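PDB 3ELE: amino Transferase from Eubacterium rectale, which probably catalyses the transfer of amino groups with the help of pyridoxal-5'-phosphate, as class I and II aminotransferases do. Local coordinates for residues K27-A30 and N36-D39; R19-Y24 and K351-D356. All coordinates share one frame; numbering follows the deposited sequence.

Interaction 1. Residues K27-A30 and N36-D39; sequences KRAA and NVYD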
ATOM      1  N   LYS A  27     -15.642  21.186 -16.745  1.00 45.03           N
ATOM      2  CA  LYS A  27     -16.241  22.534 -16.650  1.00 46.00           C
ATOM      3  C   LYS A  27     -16.557  23.072 -18.043  1.00 44.67           C
ATOM      4  O   LYS A  27     -17.599  23.686 -18.249  1.00 44.40           O
ATOM      5  CB  LYS A  27     -15.335  23.510 -15.865  1.00 46.16           C
ATOM      6  CG  LYS A  27     -15.213  23.154 -14.380  1.00 50.02           C
ATOM      7  CD  LYS A  27     -14.322  24.114 -13.547  1.00 49.15           C
ATOM      8  CE  LYS A  27     -12.846  23.988 -13.906  1.00 56.44           C
ATOM      9  NZ  LYS A  27     -11.908  24.680 -12.967  1.00 58.66           N
ATOM     10  N   ARG A  28     -15.653  22.826 -18.994  1.00 44.02           N
ATOM     11  CA  ARG A  28     -15.857  23.193 -20.402  1.00 42.89           C
ATOM     12  C   ARG A  28     -16.976  22.371 -21.073  1.00 42.93           C
ATOM     13  O   ARG A  28     -17.708  22.903 -21.912  1.00 42.68           O
ATOM     14  CB  ARG A  28     -14.546  23.083 -21.205  1.00 42.73           C
ATOM     15  CG  ARG A  28     -13.502  24.188 -20.939  1.00 42.21           C
ATOM     16  CD  ARG A  28     -13.990  25.619 -21.198  1.00 41.90           C
ATOM     17  NE  ARG A  28     -14.378  25.844 -22.586  1.00 40.17           N
ATOM     18  CZ  ARG A  28     -15.031  26.905 -23.050  1.00 41.39           C
ATOM     19  NH1 ARG A  28     -15.470  27.881 -22.257  1.00 44.75           N
ATOM     20  NH2 ARG A  28     -15.286  26.968 -24.346  1.00 43.05           N
ATOM     21  N   ALA A  29     -17.097  21.091 -20.702  1.00 42.32           N
ATOM     22  CA  ALA A  29     -18.162  20.212 -21.188  1.00 40.33           C
ATOM     23  C   ALA A  29     -19.533  20.791 -20.833  1.00 40.79           C
ATOM     24  O   ALA A  29     -20.447  20.745 -21.653  1.00 39.31           O
ATOM     25  CB  ALA A  29     -18.019  18.793 -20.617  1.00 38.91           C
ATOM     26  N   ALA A  30     -19.660  21.330 -19.617  1.00 41.40           N
ATOM     27  CA  ALA A  30     -20.894  21.992 -19.169  1.00 42.13           C
ATOM     28  C   ALA A  30     -21.279  23.202 -20.024  1.00 42.15           C
ATOM     29  O   ALA A  30     -22.467  23.468 -20.215  1.00 43.76           O
ATOM     30  CB  ALA A  30     -20.770  22.417 -17.678  1.00 43.16           C
ATOM     31  N   ASN A  36     -17.722  18.540 -27.938  1.00 38.89           N
ATOM     32  CA  ASN A  36     -16.886  19.670 -28.364  1.00 37.95           C
ATOM     33  C   ASN A  36     -15.661  19.970 -27.465  1.00 37.76           C
ATOM     34  O   ASN A  36     -15.059  21.045 -27.589  1.00 38.09           O
ATOM     35  CB  ASN A  36     -17.775  20.915 -28.492  1.00 37.64           C
ATOM     36  CG  ASN A  36     -18.904  20.720 -29.479  1.00 39.60           C
ATOM     37  OD1 ASN A  36     -18.675  20.343 -30.627  1.00 40.06           O
ATOM     38  ND2 ASN A  36     -20.125  21.006 -29.053  1.00 37.58           N
ATOM     39  N   VAL A  37     -15.312  19.027 -26.578  1.00 36.09           N
ATOM     40  CA  VAL A  37     -14.135  19.111 -25.705  1.00 36.30           C
ATOM     41  C   VAL A  37     -13.248  17.907 -26.065  1.00 36.43           C
ATOM     42  O   VAL A  37     -13.707  16.763 -26.040  1.00 36.76           O
ATOM     43  CB  VAL A  37     -14.507  19.107 -24.209  1.00 35.92           C
ATOM     44  CG1 VAL A  37     -13.253  19.114 -23.351  1.00 34.89           C
ATOM     45  CG2 VAL A  37     -15.386  20.307 -23.880  1.00 34.32           C
ATOM     46  N   TYR A  38     -11.989  18.184 -26.400  1.00 35.97           N
ATOM     47  CA  TYR A  38     -11.040  17.169 -26.867  1.00 34.34           C
ATOM     48  C   TYR A  38      -9.966  16.974 -25.814  1.00 34.98           C
ATOM     49  O   TYR A  38      -8.856  17.530 -25.874  1.00 32.82           O
ATOM     50  CB  TYR A  38     -10.524  17.558 -28.250  1.00 33.48           C
ATOM     51  CG  TYR A  38     -11.693  17.984 -29.136  1.00 27.48           C
ATOM     52  CD1 TYR A  38     -12.609  17.050 -29.600  1.00 29.23           C
ATOM     53  CD2 TYR A  38     -11.905  19.329 -29.455  1.00 27.60           C
ATOM     54  CE1 TYR A  38     -13.726  17.440 -30.403  1.00 26.43           C
ATOM     55  CE2 TYR A  38     -13.019  19.740 -30.280  1.00 28.35           C
ATOM     56  CZ  TYR A  38     -13.923  18.790 -30.737  1.00 27.26           C
ATOM     57  OH  TYR A  38     -15.007  19.196 -31.540  1.00 27.07           O
ATOM     58  N   ASP A  39     -10.339  16.150 -24.841  1.00 34.42           N
ATOM     59  CA  ASP A  39      -9.510  15.849 -23.690  1.00 34.50           C
ATOM     60  C   ASP A  39      -8.572  14.674 -23.914  1.00 34.17           C
ATOM     61  O   ASP A  39      -9.000  13.505 -23.873  1.00 31.99           O
ATOM     62  CB  ASP A  39     -10.417  15.595 -22.479  1.00 35.40           C
ATOM     63  CG  ASP A  39      -9.658  15.313 -21.207  1.00 38.18           C
ATOM     64  OD1 ASP A  39      -8.435  15.610 -21.110  1.00 35.22           O
ATOM     65  OD2 ASP A  39     -10.331  14.786 -20.283  1.00 39.96           O
TER
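Val37 sets one methyl, CG2, against the backbone of Arg28 and Ala29, where helix 17-32 turns back through a short loop into strand 38-39. This connection lies near the N-terminus of a fold type I (class I and II) aminotransferase. The two segments come close here, the CA atoms of Ala29 and Val37 being 6.2 Å apart.

Val37 is the buried member and gives up the most surface. With CG1 anti to its backbone N (chi1 177°), the other branch, CG2, is left to face the helix. That methyl rests over the peptide link between Arg28 and Ala29, 3.7 Å from Ala29 N and 3.8 Å from Arg28 C. The contact is therefore van der Waals packing of a methyl on a peptide group. The side chain of Ala29 adds little, its CB being 4.5 Å from Val37 CG2. The same valine also touches Leu358 and Val32, so it fills the wedge between the helix and the two-stranded parallel sheet of 38-39 and 357-358.

Arg28 divides its work. Its CB starts toward the loop, but the chain bends at chi2 and chi3 and carries the guanidinium away from Val37, to a salt bridge from NE to Asp356. The charged end thus serves the turn after helix 345-353, leaving the aliphatic root to the valine. Beyond Val37 the chain enters the strand, where the backbone of Tyr38 pairs with Asp356 and Leu358. The arginine side chain's part in the apolar contact comes down to its CB, which lies 3.9 Å from Val37 CG2.

Interaction 2. Residues R19-Y24 and K351-D356; sequences RELFEY and KAKEED. With EDO (1,2-ethanediol), chain G.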
ATOM      1  N   ARG A  19      -4.366  16.968 -13.657  1.00 42.82           N
ATOM      2  CA  ARG A  19      -5.672  16.785 -13.001  1.00 42.66           C
ATOM      3  C   ARG A  19      -6.526  18.036 -13.135  1.00 42.30           C
ATOM      4  O   ARG A  19      -7.729  17.949 -13.352  1.00 42.23           O
ATOM      5  CB  ARG A  19      -5.516  16.430 -11.514  1.00 43.89           C
ATOM      6  N   GLU A  20      -5.896  19.200 -13.003  1.00 42.55           N
ATOM      7  CA  GLU A  20      -6.586  20.494 -13.167  1.00 43.64           C
ATOM      8  C   GLU A  20      -7.066  20.655 -14.614  1.00 42.50           C
ATOM      9  O   GLU A  20      -8.122  21.217 -14.856  1.00 40.76           O
ATOM     10  CB  GLU A  20      -5.645  21.646 -12.806  1.00 44.47           C
ATOM     11  CG  GLU A  20      -5.185  21.646 -11.321  1.00 48.39           C
ATOM     12  CD  GLU A  20      -6.020  22.454 -10.373  1.00 47.27           C
ATOM     13  OE1 GLU A  20      -6.793  23.323 -10.801  1.00 55.01           O
ATOM     14  OE2 GLU A  20      -5.874  22.219  -9.164  1.00 53.72           O
ATOM     15  N   LEU A  21      -6.256  20.173 -15.560  1.00 42.98           N
ATOM     16  CA  LEU A  21      -6.623  20.179 -16.984  1.00 42.71           C
ATOM     17  C   LEU A  21      -7.823  19.252 -17.200  1.00 42.88           C
ATOM     18  O   LEU A  21      -8.774  19.639 -17.880  1.00 43.15           O
ATOM     19  CB  LEU A  21      -5.426  19.767 -17.855  1.00 42.59           C
ATOM     20  CG  LEU A  21      -5.565  19.884 -19.369  1.00 41.68           C
ATOM     21  CD1 LEU A  21      -5.845  21.310 -19.739  1.00 38.10           C
ATOM     22  CD2 LEU A  21      -4.292  19.383 -20.053  1.00 41.44           C
ATOM     23  N   PHE A  22      -7.795  18.059 -16.594  1.00 44.27           N
ATOM     24  CA  PHE A  22      -8.935  17.119 -16.662  1.00 45.69           C
ATOM     25  C   PHE A  22     -10.245  17.722 -16.114  1.00 46.00           C
ATOM     26  O   PHE A  22     -11.295  17.614 -16.766  1.00 46.09           O
ATOM     27  CB  PHE A  22      -8.634  15.784 -15.963  1.00 47.05           C
ATOM     28  CG  PHE A  22      -9.821  14.863 -15.910  1.00 50.08           C
ATOM     29  CD1 PHE A  22     -10.231  14.181 -17.057  1.00 52.32           C
ATOM     30  CD2 PHE A  22     -10.578  14.726 -14.733  1.00 54.07           C
ATOM     31  CE1 PHE A  22     -11.365  13.335 -17.037  1.00 54.30           C
ATOM     32  CE2 PHE A  22     -11.712  13.885 -14.694  1.00 54.85           C
ATOM     33  CZ  PHE A  22     -12.108  13.189 -15.855  1.00 53.65           C
ATOM     34  N   GLU A  23     -10.174  18.327 -14.925  1.00 45.72           N
ATOM     35  CA  GLU A  23     -11.336  18.995 -14.296  1.00 45.11           C
ATOM     36  C   GLU A  23     -11.777  20.226 -15.088  1.00 44.05           C
ATOM     37  O   GLU A  23     -12.979  20.496 -15.183  1.00 44.41           O
ATOM     38  CB  GLU A  23     -11.043  19.384 -12.839  1.00 46.15           C
ATOM     39  CG  GLU A  23     -10.753  18.192 -11.908  1.00 51.93           C
ATOM     40  CD  GLU A  23     -11.938  17.245 -11.731  1.00 60.77           C
ATOM     41  OE1 GLU A  23     -13.084  17.737 -11.531  1.00 62.69           O
ATOM     42  OE2 GLU A  23     -11.716  16.008 -11.781  1.00 62.66           O
ATOM     43  N   TYR A  24     -10.815  20.977 -15.643  1.00 42.33           N
ATOM     44  CA  TYR A  24     -11.125  22.093 -16.561  1.00 41.52           C
ATOM     45  C   TYR A  24     -11.991  21.627 -17.751  1.00 41.66           C
ATOM     46  O   TYR A  24     -12.934  22.328 -18.141  1.00 41.87           O
ATOM     47  CB  TYR A  24      -9.839  22.781 -17.052  1.00 41.23           C
ATOM     48  CG  TYR A  24     -10.040  23.827 -18.124  1.00 37.31           C
ATOM     49  CD1 TYR A  24     -10.457  25.114 -17.792  1.00 36.48           C
ATOM     50  CD2 TYR A  24      -9.799  23.534 -19.478  1.00 39.56           C
ATOM     51  CE1 TYR A  24     -10.645  26.093 -18.774  1.00 37.87           C
ATOM     52  CE2 TYR A  24      -9.987  24.504 -20.476  1.00 37.46           C
ATOM     53  CZ  TYR A  24     -10.411  25.784 -20.119  1.00 36.86           C
ATOM     54  OH  TYR A  24     -10.594  26.757 -21.064  1.00 35.05           O
ATOM     55  N   LYS A 351      -2.659  27.870 -26.519  1.00 38.02           N
ATOM     56  CA  LYS A 351      -3.285  28.054 -27.840  1.00 38.19           C
ATOM     57  C   LYS A 351      -4.208  26.869 -28.205  1.00 38.22           C
ATOM     58  O   LYS A 351      -5.281  27.068 -28.772  1.00 38.02           O
ATOM     59  CB  LYS A 351      -2.234  28.282 -28.932  1.00 39.08           C
ATOM     60  CG  LYS A 351      -1.466  29.607 -28.830  1.00 40.74           C
ATOM     61  CD  LYS A 351      -2.367  30.788 -29.087  1.00 43.55           C
ATOM     62  CE  LYS A 351      -1.618  32.110 -29.158  1.00 47.07           C
ATOM     63  NZ  LYS A 351      -2.609  33.215 -29.422  1.00 47.27           N
ATOM     64  N   ALA A 352      -3.781  25.651 -27.866  1.00 37.59           N
ATOM     65  CA  ALA A 352      -4.599  24.443 -28.039  1.00 37.18           C
ATOM     66  C   ALA A 352      -5.873  24.602 -27.218  1.00 37.91           C
ATOM     67  O   ALA A 352      -6.965  24.389 -27.732  1.00 36.26           O
ATOM     68  CB  ALA A 352      -3.830  23.202 -27.581  1.00 36.21           C
ATOM     69  N   LYS A 353      -5.702  25.042 -25.962  1.00 39.70           N
ATOM     70  CA  LYS A 353      -6.815  25.289 -25.011  1.00 41.34           C
ATOM     71  C   LYS A 353      -7.889  26.239 -25.587  1.00 42.55           C
ATOM     72  O   LYS A 353      -9.070  26.057 -25.299  1.00 44.16           O
ATOM     73  CB  LYS A 353      -6.290  25.832 -23.666  1.00 41.42           C
ATOM     74  CG  LYS A 353      -6.794  25.121 -22.450  1.00 39.90           C
ATOM     75  CD  LYS A 353      -6.173  25.733 -21.211  1.00 43.61           C
ATOM     76  CE  LYS A 353      -6.257  24.833 -20.013  1.00 43.77           C
ATOM     77  NZ  LYS A 353      -5.643  25.487 -18.814  1.00 46.79           N
ATOM     78  N   GLU A 354      -7.490  27.211 -26.425  1.00 42.84           N
ATOM     79  CA  GLU A 354      -8.442  28.129 -27.096  1.00 41.91           C
ATOM     80  C   GLU A 354      -9.479  27.420 -27.990  1.00 41.26           C
ATOM     81  O   GLU A 354     -10.522  28.019 -28.298  1.00 41.54           O
ATOM     82  CB  GLU A 354      -7.731  29.182 -27.975  1.00 41.60           C
ATOM     83  CG  GLU A 354      -6.756  30.133 -27.276  1.00 44.00           C
ATOM     84  CD  GLU A 354      -6.141  31.193 -28.220  1.00 43.81           C
ATOM     85  OE1 GLU A 354      -6.161  31.025 -29.460  1.00 46.90           O
ATOM     86  OE2 GLU A 354      -5.624  32.212 -27.711  1.00 49.94           O
ATOM     87  N   GLU A 355      -9.168  26.205 -28.458  1.00 39.56           N
ATOM     88  CA  GLU A 355     -10.071  25.391 -29.296  1.00 38.71           C
ATOM     89  C   GLU A 355     -10.519  24.115 -28.576  1.00 38.35           C
ATOM     90  O   GLU A 355     -10.945  23.147 -29.222  1.00 37.42           O
ATOM     91  CB  GLU A 355      -9.382  25.028 -30.629  1.00 38.55           C
ATOM     92  CG  GLU A 355      -8.749  26.209 -31.383  1.00 40.88           C
ATOM     93  CD  GLU A 355      -9.715  27.357 -31.627  1.00 43.36           C
ATOM     94  OE1 GLU A 355     -10.906  27.087 -31.895  1.00 46.62           O
ATOM     95  OE2 GLU A 355      -9.278  28.529 -31.557  1.00 43.98           O
ATOM     96  N   ASP A 356     -10.432  24.135 -27.241  1.00 37.70           N
ATOM     97  CA  ASP A 356     -10.825  23.030 -26.362  1.00 36.63           C
ATOM     98  C   ASP A 356     -10.095  21.697 -26.577  1.00 35.84           C
ATOM     99  O   ASP A 356     -10.659  20.623 -26.329  1.00 35.17           O
ATOM    100  CB  ASP A 356     -12.359  22.880 -26.350  1.00 35.92           C
ATOM    101  CG  ASP A 356     -13.049  24.038 -25.664  1.00 37.48           C
ATOM    102  OD1 ASP A 356     -12.792  24.222 -24.451  1.00 31.25           O
ATOM    103  OD2 ASP A 356     -13.876  24.720 -26.316  1.00 31.83           O
TER
HETATM  104  C1  EDO G 502     -12.080  28.824 -25.622  1.00 59.12           C
HETATM  105  O1  EDO G 502     -11.986  29.827 -26.638  1.00 62.69           O
HETATM  106  C2  EDO G 502     -12.577  29.457 -24.335  1.00 59.55           C
HETATM  107  O2  EDO G 502     -12.057  28.726 -23.223  1.00 60.38           O
HETATM  108  O   HOH W   1     -10.739  25.615 -23.496  1.00 38.81           O
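Lys353 reaches across from 351-356 and lays the end of its chain over one face of the Tyr24 ring. The cation-pi part is direct: Lys353 NZ stands 4.6 Å from the centroid of the Tyr24 ring and only 8° off its normal. The neighbouring methylene makes a CH-pi contact, Lys353 CE lying 4.1 Å from the same centroid but displaced toward the rim. Beyond CG the lysine is extended, while chi1 is at -130°, off a staggered position, perhaps the price of this reach.

Apolar packing holds the same methylene from another direction, with Leu21 CD1 3.6 Å from Lys353 CE; the two side chains run past each other in opposite senses.

Polar contacts run through a water. It accepts from Tyr24 OH at 2.7 Å and donates to Asp356 OD1, tying the phenol to the turn; its bond to Lys353 O is modelled unusually short, at 2.5 Å. With an alanine at Tyr24, the Lys353 ammonium would probably lose its aromatic partner and the water its phenol donor. A 1,2-ethanediol, probably from the crystallisation liquor, lies alongside, its O1 donating to Glu354 O at 2.9 Å.

The turn itself is a Schellman motif: Asp356, with positive phi, is C-prime, its N bonds to Lys353 O, and Val357 N bonds to Ala352 O. After this turn the chain enters strand 357-358. Leu358 of that strand touches both Leu21 and Tyr24 of helix 17-32, and helix 379-396 packs on Ala352 and Glu355.

Overall arrangement
Interactions 1 and 2 use successive parts of helix 17-32, and their centres are 8 Å apart. Interaction 1 is local and nested inside the long loop that interaction 2 closes. Asp356 joins them: Arg28 NE meets Asp356 OD1 at 2.9 Å, and Tyr38 N probably bonds to Asp356 O at 2.8 Å, where strands 38-39 and 357-358 begin to pair. The same OD1 accepts from the water that Tyr24 OH binds, so Tyr24 and Arg28, one helical turn apart, reach one carboxylate oxygen. The contacts lie about 27 and 23 Å from the chain's centre, and neither includes a residue of the pyridoxal-5'-phosphate pocket; interaction 2 ties the helix to the C-terminal part, interaction 1 to the next strand.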